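Local coordinates for protein ribonuclease H (Uncultured organism, PDB 4IBN) that probably cleaves the RNA strand of RNA-DNA hybrids endonucleolytically, leaving 5'-phosphomonoester ends, with magnesium as its likely cofactor, at residues L16-A21 with E197-A202; G39-Y44 with R55-V60; R90-T95 with A140-W145. All coordinates share one frame; numbering follows the deposited sequence.

In the fold
All three contacts involve one mixed sheet, the core of the RNase H fold. Strand 16-25, which supplies half of contact 1, runs between strands 34-45 and 90-95, touching the antiparallel hairpin of contact 2 on one side and the parallel pair of contact 3 on the other. The centre of contact 1 lies about 12 Å from that of contact 2 and 8 Å from that of contact 3; contacts 2 and 3, centres about 14 Å apart, do not touch. Along the chain contact 2 closes before contact 3 opens, both nested within contact 1, whose C-terminal loop lies on the central strand joining the antiparallel and parallel halves of the sheet.

Contact 1 of 3, residues L16-A21 with E197-A202; sequences LVAVYA and EPFPDA
This is a largely apolar contact in which the loop 197-202, following helix 187-192, runs back along one face of the first strand of the central sheet, with Leu16, Ala18 and Tyr20 turned toward it. The two segments run roughly against each other, 156° apart, but their backbones are too far separated to pair as strands; side chains fill the interval. Phe199 reaches over to the strand. With its CG anti to the backbone N (chi1 -168°), its ring extends to where CZ lies 3.6 Å from Leu16 O, the oxygen near the ring plane at its edge, and CE2 meets Leu16 CD2 at 4.1 Å, the two side chains passing each other head to tail. Pro200 CD rests over one face of the same ring and also approaches Ala18 CB at 3.8 Å. The small Ala18 lets the ring of Pro200 come close to the strand, and the rigid rings of Pro198 and Pro200 favour the extended course of the loop. At the other end Tyr20 OH is 3.6 Å from Glu197 CG, while Glu197 OE1 comes to the ring edge near CE1; ring and carboxylate planes are 50° apart. A water molecule joins the two residues, 2.6 Å from Tyr20 OH and donating to Glu197 O at 3.0 Å. Glu197 OE1 is itself hydrogen-bonded to His152, whose ring also meets that of Tyr20, and Glu197 O accepts from Gln154, so the loop is tied to the start of helix 153-168 as well. In the alternation of the strand, Val17 and Val19 turn to the opposite face. The arrangement is that of a C-terminal segment folded back over the central first strand of an RNase H fold.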
loop_
_atom_site.group_PDB
_atom_site.type_symbol
_atom_site.label_atom_id
_atom_site.label_comp_id
_atom_site.label_asym_id
_atom_site.label_seq_id
_atom_site.Cartn_x
_atom_site.Cartn_y
_atom_site.Cartn_z
ATOM N N LEU A 16 0.164 -9.834 12.822
ATOM C CA LEU A 16 0.780 -9.923 11.512
ATOM C C LEU A 16 -0.300 -9.871 10.443
ATOM O O LEU A 16 -1.222 -10.601 10.500
ATOM C CB LEU A 16 1.504 -11.232 11.360
ATOM C CG LEU A 16 2.074 -11.596 9.986
ATOM C CD1 LEU A 16 3.167 -10.683 9.589
ATOM C CD2 LEU A 16 2.630 -13.011 10.004
ATOM N N VAL A 17 -0.142 -8.981 9.479
ATOM C CA VAL A 17 -1.029 -8.911 8.344
ATOM C C VAL A 17 -0.274 -8.872 7.040
ATOM O O VAL A 17 0.856 -8.527 7.022
ATOM C CB VAL A 17 -1.923 -7.681 8.384
ATOM C CG1 VAL A 17 -2.912 -7.732 9.520
ATOM C CG2 VAL A 17 -1.157 -6.434 8.455
ATOM N N ALA A 18 -0.957 -9.248 5.967
ATOM C CA ALA A 18 -0.402 -9.118 4.652
ATOM C C ALA A 18 -1.249 -8.150 3.889
ATOM O O ALA A 18 -2.403 -8.305 3.823
ATOM C CB ALA A 18 -0.354 -10.449 3.943
ATOM N N VAL A 19 -0.594 -7.148 3.321
ATOM C CA VAL A 19 -1.241 -6.060 2.654
ATOM C C VAL A 19 -0.856 -6.052 1.183
ATOM O O VAL A 19 0.242 -6.300 0.884
ATOM C CB VAL A 19 -0.783 -4.764 3.288
ATOM C CG1 VAL A 19 -1.208 -3.612 2.480
ATOM C CG2 VAL A 19 -1.315 -4.684 4.690
ATOM N N TYR A 20 -1.839 -5.849 0.318
ATOM C CA TYR A 20 -1.626 -5.842 -1.103
ATOM C C TYR A 20 -2.197 -4.556 -1.636
ATOM O O TYR A 20 -3.340 -4.348 -1.527
ATOM C CB TYR A 20 -2.320 -7.040 -1.789
ATOM C CG TYR A 20 -1.816 -8.362 -1.289
ATOM C CD1 TYR A 20 -0.769 -8.960 -1.876
ATOM C CD2 TYR A 20 -2.389 -8.973 -0.203
ATOM C CE1 TYR A 20 -0.289 -10.123 -1.410
ATOM C CE2 TYR A 20 -1.924 -10.131 0.251
ATOM C CZ TYR A 20 -0.853 -10.705 -0.351
ATOM O OH TYR A 20 -0.319 -11.878 0.061
ATOM N N ALA A 21 -1.351 -3.743 -2.241
ATOM C CA ALA A 21 -1.722 -2.401 -2.632
ATOM C C ALA A 21 -1.489 -2.151 -4.109
ATOM O O ALA A 21 -0.655 -2.756 -4.672
ATOM C CB ALA A 21 -0.954 -1.430 -1.826
ATOM N N GLU A 197 -1.679 -15.833 -3.472
ATOM C CA GLU A 197 -0.550 -15.948 -2.574
ATOM C C GLU A 197 -1.028 -16.384 -1.192
ATOM O O GLU A 197 -1.822 -15.779 -0.610
ATOM C CB GLU A 197 0.186 -14.631 -2.492
ATOM C CG GLU A 197 1.341 -14.617 -1.552
ATOM C CD GLU A 197 2.511 -13.676 -1.931
ATOM O OE1 GLU A 197 2.368 -12.673 -2.651
ATOM O OE2 GLU A 197 3.607 -13.982 -1.427
ATOM N N PRO A 198 -0.475 -17.463 -0.703
ATOM C CA PRO A 198 -0.823 -17.928 0.633
ATOM C C PRO A 198 -0.379 -16.937 1.682
ATOM O O PRO A 198 0.534 -16.213 1.457
ATOM C CB PRO A 198 -0.017 -19.223 0.782
ATOM C CG PRO A 198 0.466 -19.530 -0.518
ATOM C CD PRO A 198 0.557 -18.298 -1.301
ATOM N N PHE A 199 -1.049 -16.932 2.810
ATOM C CA PHE A 199 -0.713 -16.031 3.887
ATOM C C PHE A 199 0.689 -16.347 4.422
ATOM O O PHE A 199 1.080 -17.440 4.520
ATOM C CB PHE A 199 -1.737 -16.139 5.010
ATOM C CG PHE A 199 -1.648 -15.044 6.037
ATOM C CD1 PHE A 199 -2.295 -13.859 5.850
ATOM C CD2 PHE A 199 -0.900 -15.187 7.164
ATOM C CE1 PHE A 199 -2.188 -12.903 6.749
ATOM C CE2 PHE A 199 -0.825 -14.194 8.051
ATOM C CZ PHE A 199 -1.456 -13.069 7.845
ATOM N N PRO A 200 1.420 -15.335 4.779
ATOM C CA PRO A 200 2.788 -15.559 5.197
ATOM C C PRO A 200 2.969 -16.251 6.519
ATOM O O PRO A 200 2.170 -16.147 7.375
ATOM C CB PRO A 200 3.364 -14.150 5.251
ATOM C CG PRO A 200 2.276 -13.291 5.424
ATOM C CD PRO A 200 1.131 -13.907 4.692
ATOM N N ASP A 201 4.055 -16.997 6.611
ATOM C CA ASP A 201 4.565 -17.594 7.824
ATOM C C ASP A 201 5.271 -16.534 8.621
ATOM O O ASP A 201 5.955 -15.759 8.093
ATOM C CB ASP A 201 5.676 -18.558 7.480
ATOM C CG ASP A 201 5.221 -19.802 6.896
ATOM O OD1 ASP A 201 4.026 -19.938 6.631
ATOM O OD2 ASP A 201 6.072 -20.679 6.715
ATOM N N ALA A 202 5.184 -16.569 9.919
ATOM C CA ALA A 202 5.909 -15.613 10.704
ATOM C C ALA A 202 7.398 -15.814 10.539
ATOM O O ALA A 202 8.178 -14.963 10.902
ATOM C CB ALA A 202 5.513 -15.651 12.104
HETATM O O HOH W 1 -1.421 -13.656 1.533
#

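Contact 2 of 3, residues G39-Y44 with R55-V60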
loop_
_atom_site.group_PDB
_atom_site.type_symbol
_atom_site.label_atom_id
_atom_site.label_comp_id
_atom_site.label_asym_id
_atom_site.label_seq_id
_atom_site.Cartn_x
_atom_site.Cartn_y
_atom_site.Cartn_z
ATOM N N GLY A 39 -5.918 1.413 -4.039
ATOM C CA GLY A 39 -6.626 0.284 -3.497
ATOM C C GLY A 39 -5.741 -0.609 -2.644
ATOM O O GLY A 39 -4.658 -0.892 -3.018
ATOM N N VAL A 40 -6.255 -0.996 -1.479
ATOM C CA VAL A 40 -5.533 -1.849 -0.566
ATOM C C VAL A 40 -6.387 -3.007 -0.038
ATOM O O VAL A 40 -7.440 -2.786 0.440
ATOM C CB VAL A 40 -5.089 -1.060 0.632
ATOM C CG1 VAL A 40 -4.288 -1.880 1.548
ATOM C CG2 VAL A 40 -4.336 0.126 0.222
ATOM N N LEU A 41 -5.876 -4.226 -0.129
ATOM C CA LEU A 41 -6.471 -5.376 0.518
ATOM C C LEU A 41 -5.608 -5.766 1.706
ATOM O O LEU A 41 -4.449 -5.909 1.563
ATOM C CB LEU A 41 -6.503 -6.538 -0.457
ATOM C CG LEU A 41 -6.890 -7.905 0.071
ATOM C CD1 LEU A 41 -8.294 -7.939 0.560
ATOM C CD2 LEU A 41 -6.653 -8.986 -0.923
ATOM N N VAL A 42 -6.232 -5.934 2.877
ATOM C CA VAL A 42 -5.533 -6.416 4.061
ATOM C C VAL A 42 -6.014 -7.820 4.400
ATOM O O VAL A 42 -7.167 -8.012 4.548
ATOM C CB VAL A 42 -5.816 -5.514 5.286
ATOM C CG1 VAL A 42 -4.992 -5.929 6.475
ATOM C CG2 VAL A 42 -5.511 -4.068 4.964
ATOM N N GLU A 43 -5.105 -8.758 4.504
ATOM C CA GLU A 43 -5.404 -10.102 4.893
ATOM C C GLU A 43 -4.977 -10.359 6.309
ATOM O O GLU A 43 -3.943 -9.943 6.678
ATOM C CB GLU A 43 -4.699 -11.119 3.993
ATOM C CG GLU A 43 -5.173 -11.060 2.572
ATOM C CD GLU A 43 -4.844 -12.294 1.759
ATOM O OE1 GLU A 43 -4.010 -13.069 2.203
ATOM O OE2 GLU A 43 -5.420 -12.451 0.696
ATOM N N TYR A 44 -5.796 -11.083 7.069
ATOM C CA TYR A 44 -5.464 -11.432 8.447
ATOM C C TYR A 44 -5.906 -12.854 8.793
ATOM O O TYR A 44 -7.072 -13.212 8.620
ATOM C CB TYR A 44 -6.097 -10.434 9.419
ATOM C CG TYR A 44 -5.933 -10.808 10.873
ATOM C CD1 TYR A 44 -4.742 -10.563 11.543
ATOM C CD2 TYR A 44 -6.968 -11.409 11.578
ATOM C CE1 TYR A 44 -4.586 -10.903 12.874
ATOM C CE2 TYR A 44 -6.822 -11.753 12.908
ATOM C CZ TYR A 44 -5.629 -11.498 13.551
ATOM O OH TYR A 44 -5.480 -11.839 14.876
ATOM N N ARG A 55 -10.503 -10.711 5.362
ATOM C CA ARG A 55 -10.079 -9.700 4.457
ATOM C C ARG A 55 -10.812 -8.411 4.666
ATOM O O ARG A 55 -11.969 -8.399 4.880
ATOM C CB ARG A 55 -10.216 -10.198 3.022
ATOM C CG ARG A 55 -9.264 -11.338 2.673
ATOM C CD ARG A 55 -9.353 -11.812 1.289
ATOM N NE ARG A 55 -8.305 -12.747 0.939
ATOM C CZ ARG A 55 -8.454 -14.047 0.838
ATOM N NH1 ARG A 55 -9.599 -14.592 1.071
ATOM N NH2 ARG A 55 -7.457 -14.791 0.504
ATOM N N ARG A 56 -10.065 -7.328 4.601
ATOM C CA ARG A 56 -10.609 -5.990 4.619
ATOM C C ARG A 56 -9.992 -5.125 3.493
ATOM O O ARG A 56 -8.896 -5.330 3.108
ATOM C CB ARG A 56 -10.360 -5.317 5.952
ATOM C CG ARG A 56 -10.884 -6.035 7.127
ATOM C CD ARG A 56 -12.310 -5.809 7.288
ATOM N NE ARG A 56 -12.789 -6.396 8.516
ATOM C CZ ARG A 56 -13.280 -7.610 8.592
ATOM N NH1 ARG A 56 -13.420 -8.339 7.510
ATOM N NH2 ARG A 56 -13.691 -8.074 9.742
ATOM N N ASP A 57 -10.764 -4.150 3.021
ATOM C CA ASP A 57 -10.343 -3.251 1.958
ATOM C C ASP A 57 -10.255 -1.810 2.429
ATOM O O ASP A 57 -10.993 -1.420 3.250
ATOM C CB ASP A 57 -11.385 -3.229 0.846
ATOM C CG ASP A 57 -11.582 -4.573 0.137
ATOM O OD1 ASP A 57 -10.785 -5.434 0.287
ATOM O OD2 ASP A 57 -12.562 -4.709 -0.602
ATOM N N VAL A 58 -9.381 -1.021 1.811
ATOM C CA VAL A 58 -9.328 0.418 2.069
ATOM C C VAL A 58 -8.930 1.170 0.798
ATOM O O VAL A 58 -7.928 0.830 0.168
ATOM C CB VAL A 58 -8.331 0.757 3.191
ATOM C CG1 VAL A 58 -7.019 0.019 2.975
ATOM C CG2 VAL A 58 -8.102 2.259 3.261
ATOM N N TRP A 59 -9.705 2.184 0.411
ATOM C CA TRP A 59 -9.397 2.891 -0.805
ATOM C C TRP A 59 -9.592 4.390 -0.673
ATOM O O TRP A 59 -10.305 4.846 0.188
ATOM C CB TRP A 59 -10.185 2.329 -2.004
ATOM C CG TRP A 59 -11.631 2.552 -1.953
ATOM C CD1 TRP A 59 -12.308 3.608 -2.436
ATOM C CD2 TRP A 59 -12.610 1.689 -1.384
ATOM N NE1 TRP A 59 -13.634 3.469 -2.221
ATOM C CE2 TRP A 59 -13.850 2.292 -1.577
ATOM C CE3 TRP A 59 -12.560 0.452 -0.762
ATOM C CZ2 TRP A 59 -15.005 1.733 -1.126
ATOM C CZ3 TRP A 59 -13.705 -0.100 -0.334
ATOM C CH2 TRP A 59 -14.914 0.531 -0.517
ATOM N N VAL A 60 -8.932 5.111 -1.561
ATOM C CA VAL A 60 -9.111 6.540 -1.669
ATOM C C VAL A 60 -8.928 6.992 -3.097
ATOM O O VAL A 60 -8.423 6.275 -3.876
ATOM C CB VAL A 60 -8.140 7.291 -0.825
ATOM C CG1 VAL A 60 -8.397 7.002 0.620
ATOM C CG2 VAL A 60 -6.759 6.969 -1.195
#
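A beta hairpin joins these segments: strands 34-45 and 53-62 run antiparallel in the RNase H sheet, with segment axes 4.7 Å apart. Val40 with Val58 and Val42 with Arg56 form the hydrogen-bonded pairs, the straightest link being Val42 N to Arg56 O at 2.7 Å; Leu41-Asp57 and Glu43-Arg55 are non-hydrogen-bonded pairs. On the face of Leu41, Glu43 and Arg55 lie side by side and form a salt bridge. The extended arginine chain brings NE (2.9 Å) and NH2 (3.1 Å) side-on to the single oxygen Glu43 OE2, which lies in the guanidinium plane but is approached from above its own carboxylate, the two planes standing 71° apart. Gln154 of helix 153-168 also donates to Glu43 OE2. Arg55 NH1 has a further salt bridge to Glu181, so one guanidinium serves two acids. A leucine at Arg55 would probably leave the buried Glu43 carboxylate without its charged mate and free Glu181 from this strand. Leu41 CD1, packed against Arg55 CB at 3.9 Å, gives the aliphatic stem an apolar neighbour. Valines suit the other face, where the branched, apolar side chains of Val40 and Val58 lie together against helix 67-82, with Val19 of strand 16-25 adjoining Val40. On the face of Leu41, helix 153-168 lies against Asp57 and Trp59, and the carboxylate of Asp57 is hydrogen-bonded to the hydroxyls of Ser178 and Tyr157.

Contact 3 of 3, residues R90-T95 with A140-W145; sequences RVVFTT and AVEWRW
Thr94 OG1 lies 2.7 Å from a water molecule, which in turn accepts from Arg144 NH1 at 2.8 Å, bridging two neighbouring strands. These are parallel strands 90-95 and 140-145, joined by a beta-alpha-beta crossover through helices 98-113 and 126-136, with strand 140-145 at the edge of the RNase H sheet. Their segment axes are 4.7 Å apart and 18° from parallel. Five backbone bonds zip them together: the N-H groups of Val91, Phe93 and Thr95 donate to the oxygens of Ala140, Glu142 and Arg144 respectively, while Glu142 and Arg144 donate back to Val91 and Phe93. On the face of Val92 and Thr94, the long Arg144 chain crosses both residues. Its CG stands beside the backbone N (chi1 -67°), and the chain then extends to lay the guanidinium flat on Val92, whose CG1 sits 3.5 Å above the plane, over its centre. A branched apolar residue serves well as a floor for this flat cation. At the guanidinium edge, Arg144 NE gives a straight bond of 3.0 Å to Glu142 OE2, coming from above the carboxylate plane; NH2 adds a weak second one. The salt bridge should hold the guanidinium against rotation and ease its charge, while Glu142 OE1 accepts from the backbone of Arg206. On the other face, Val91, Phe93, Val141 and Trp143 are buried, and helices 67-82 and 98-113 touch Val91 and Trp143 respectively. Large aromatic side chains fill this interior: the rings of Phe93 and Trp143 meet at a slant, their planes 56° apart, with Trp143 CZ3 over one face of the phenylalanine and 3.7 Å from Phe93 CD2. Val141 CG1, lying over the centre of the tryptophan ring, is 3.9 Å from Phe93 CB.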
loop_
_atom_site.group_PDB
_atom_site.type_symbol
_atom_site.label_atom_id
_atom_site.label_comp_id
_atom_site.label_asym_id
_atom_site.label_seq_id
_atom_site.Cartn_x
_atom_site.Cartn_y
_atom_site.Cartn_z
ATOM N N ARG A 90 3.092 -6.074 12.522
ATOM C CA ARG A 90 4.029 -6.566 11.549
ATOM C C ARG A 90 3.276 -6.690 10.204
ATOM O O ARG A 90 2.241 -7.186 10.178
ATOM C CB ARG A 90 4.573 -7.907 11.972
ATOM C CG ARG A 90 5.490 -7.812 13.102
ATOM C CD ARG A 90 5.896 -9.195 13.628
ATOM N NE ARG A 90 4.861 -9.701 14.487
ATOM C CZ ARG A 90 4.715 -10.958 14.796
ATOM N NH1 ARG A 90 5.539 -11.839 14.339
ATOM N NH2 ARG A 90 3.725 -11.329 15.566
ATOM N N VAL A 91 3.844 -6.182 9.130
ATOM C CA VAL A 91 3.165 -6.100 7.866
ATOM C C VAL A 91 4.050 -6.592 6.755
ATOM O O VAL A 91 5.121 -6.181 6.633
ATOM C CB VAL A 91 2.761 -4.647 7.549
ATOM C CG1 VAL A 91 2.041 -4.543 6.251
ATOM C CG2 VAL A 91 1.958 -4.068 8.686
ATOM N N VAL A 92 3.513 -7.437 5.908
ATOM C CA VAL A 92 4.147 -7.718 4.659
ATOM C C VAL A 92 3.390 -6.906 3.635
ATOM O O VAL A 92 2.246 -7.141 3.473
ATOM C CB VAL A 92 4.019 -9.193 4.294
ATOM C CG1 VAL A 92 4.663 -9.443 2.977
ATOM C CG2 VAL A 92 4.653 -10.034 5.329
ATOM N N PHE A 93 4.054 -5.949 2.990
ATOM C CA PHE A 93 3.393 -5.038 2.077
ATOM C C PHE A 93 3.870 -5.331 0.684
ATOM O O PHE A 93 4.981 -5.169 0.400
ATOM C CB PHE A 93 3.713 -3.579 2.470
ATOM C CG PHE A 93 2.896 -2.513 1.758
ATOM C CD1 PHE A 93 1.898 -1.850 2.391
ATOM C CD2 PHE A 93 3.219 -2.104 0.506
ATOM C CE1 PHE A 93 1.214 -0.892 1.789
ATOM C CE2 PHE A 93 2.534 -1.144 -0.086
ATOM C CZ PHE A 93 1.525 -0.542 0.552
ATOM N N THR A 94 2.949 -5.797 -0.141
ATOM C CA THR A 94 3.247 -6.140 -1.497
ATOM C C THR A 94 2.558 -5.219 -2.491
ATOM O O THR A 94 1.422 -5.047 -2.447
ATOM C CB THR A 94 2.815 -7.611 -1.818
ATOM O OG1 THR A 94 3.442 -8.505 -0.917
ATOM C CG2 THR A 94 3.196 -7.966 -3.202
ATOM N N THR A 95 3.338 -4.658 -3.391
ATOM C CA THR A 95 2.832 -3.706 -4.341
ATOM C C THR A 95 3.483 -3.864 -5.681
ATOM O O THR A 95 4.516 -4.390 -5.754
ATOM C CB THR A 95 3.061 -2.294 -3.864
ATOM O OG1 THR A 95 2.600 -1.386 -4.843
ATOM C CG2 THR A 95 4.479 -2.062 -3.580
ATOM N N ALA A 140 6.517 -2.726 11.786
ATOM C CA ALA A 140 7.613 -3.384 11.133
ATOM C C ALA A 140 7.131 -3.937 9.802
ATOM O O ALA A 140 6.164 -4.619 9.769
ATOM C CB ALA A 140 8.128 -4.463 11.985
ATOM N N VAL A 141 7.831 -3.581 8.730
ATOM C CA VAL A 141 7.372 -3.827 7.388
ATOM C C VAL A 141 8.387 -4.535 6.522
ATOM O O VAL A 141 9.513 -4.201 6.530
ATOM C CB VAL A 141 6.939 -2.540 6.705
ATOM C CG1 VAL A 141 6.209 -2.845 5.402
ATOM C CG2 VAL A 141 6.052 -1.729 7.596
ATOM N N GLU A 142 7.920 -5.552 5.816
ATOM C CA GLU A 142 8.701 -6.177 4.792
ATOM C C GLU A 142 8.094 -5.709 3.504
ATOM O O GLU A 142 6.973 -5.946 3.271
ATOM C CB GLU A 142 8.641 -7.703 4.873
ATOM C CG GLU A 142 9.274 -8.377 3.691
ATOM C CD GLU A 142 9.329 -9.880 3.745
ATOM O OE1 GLU A 142 8.997 -10.469 4.744
ATOM O OE2 GLU A 142 9.743 -10.447 2.751
ATOM N N TRP A 143 8.880 -5.028 2.707
ATOM C CA TRP A 143 8.403 -4.457 1.471
ATOM C C TRP A 143 8.659 -5.414 0.310
ATOM O O TRP A 143 9.758 -5.837 0.157
ATOM C CB TRP A 143 9.107 -3.097 1.218
ATOM C CG TRP A 143 8.931 -2.090 2.322
ATOM C CD1 TRP A 143 9.791 -1.799 3.292
ATOM C CD2 TRP A 143 7.809 -1.248 2.530
ATOM N NE1 TRP A 143 9.288 -0.853 4.125
ATOM C CE2 TRP A 143 8.059 -0.496 3.662
ATOM C CE3 TRP A 143 6.624 -1.060 1.866
ATOM C CZ2 TRP A 143 7.151 0.403 4.149
ATOM C CZ3 TRP A 143 5.750 -0.163 2.330
ATOM C CH2 TRP A 143 5.994 0.553 3.460
ATOM N N ARG A 144 7.642 -5.758 -0.471
ATOM C CA ARG A 144 7.780 -6.709 -1.557
ATOM C C ARG A 144 7.205 -6.155 -2.844
ATOM O O ARG A 144 6.204 -5.557 -2.787
ATOM C CB ARG A 144 7.001 -7.986 -1.252
ATOM C CG ARG A 144 7.527 -8.796 -0.095
ATOM C CD ARG A 144 6.951 -10.164 -0.074
ATOM N NE ARG A 144 7.331 -10.948 1.079
ATOM C CZ ARG A 144 6.696 -12.031 1.469
ATOM N NH1 ARG A 144 5.667 -12.461 0.806
ATOM N NH2 ARG A 144 7.079 -12.668 2.535
ATOM N N TRP A 145 7.881 -6.389 -3.972
ATOM C CA TRP A 145 7.408 -5.997 -5.291
ATOM C C TRP A 145 6.942 -7.214 -6.083
ATOM O O TRP A 145 7.523 -8.251 -6.014
ATOM C CB TRP A 145 8.528 -5.310 -6.077
ATOM C CG TRP A 145 8.180 -4.955 -7.451
ATOM C CD1 TRP A 145 7.354 -4.014 -7.813
ATOM C CD2 TRP A 145 8.661 -5.539 -8.636
ATOM N NE1 TRP A 145 7.249 -3.940 -9.136
ATOM C CE2 TRP A 145 8.044 -4.886 -9.683
ATOM C CE3 TRP A 145 9.529 -6.567 -8.917
ATOM C CZ2 TRP A 145 8.268 -5.215 -10.987
ATOM C CZ3 TRP A 145 9.756 -6.883 -10.213
ATOM C CH2 TRP A 145 9.120 -6.214 -11.224
HETATM O O HOH W 2 4.110 -11.137 -1.180
#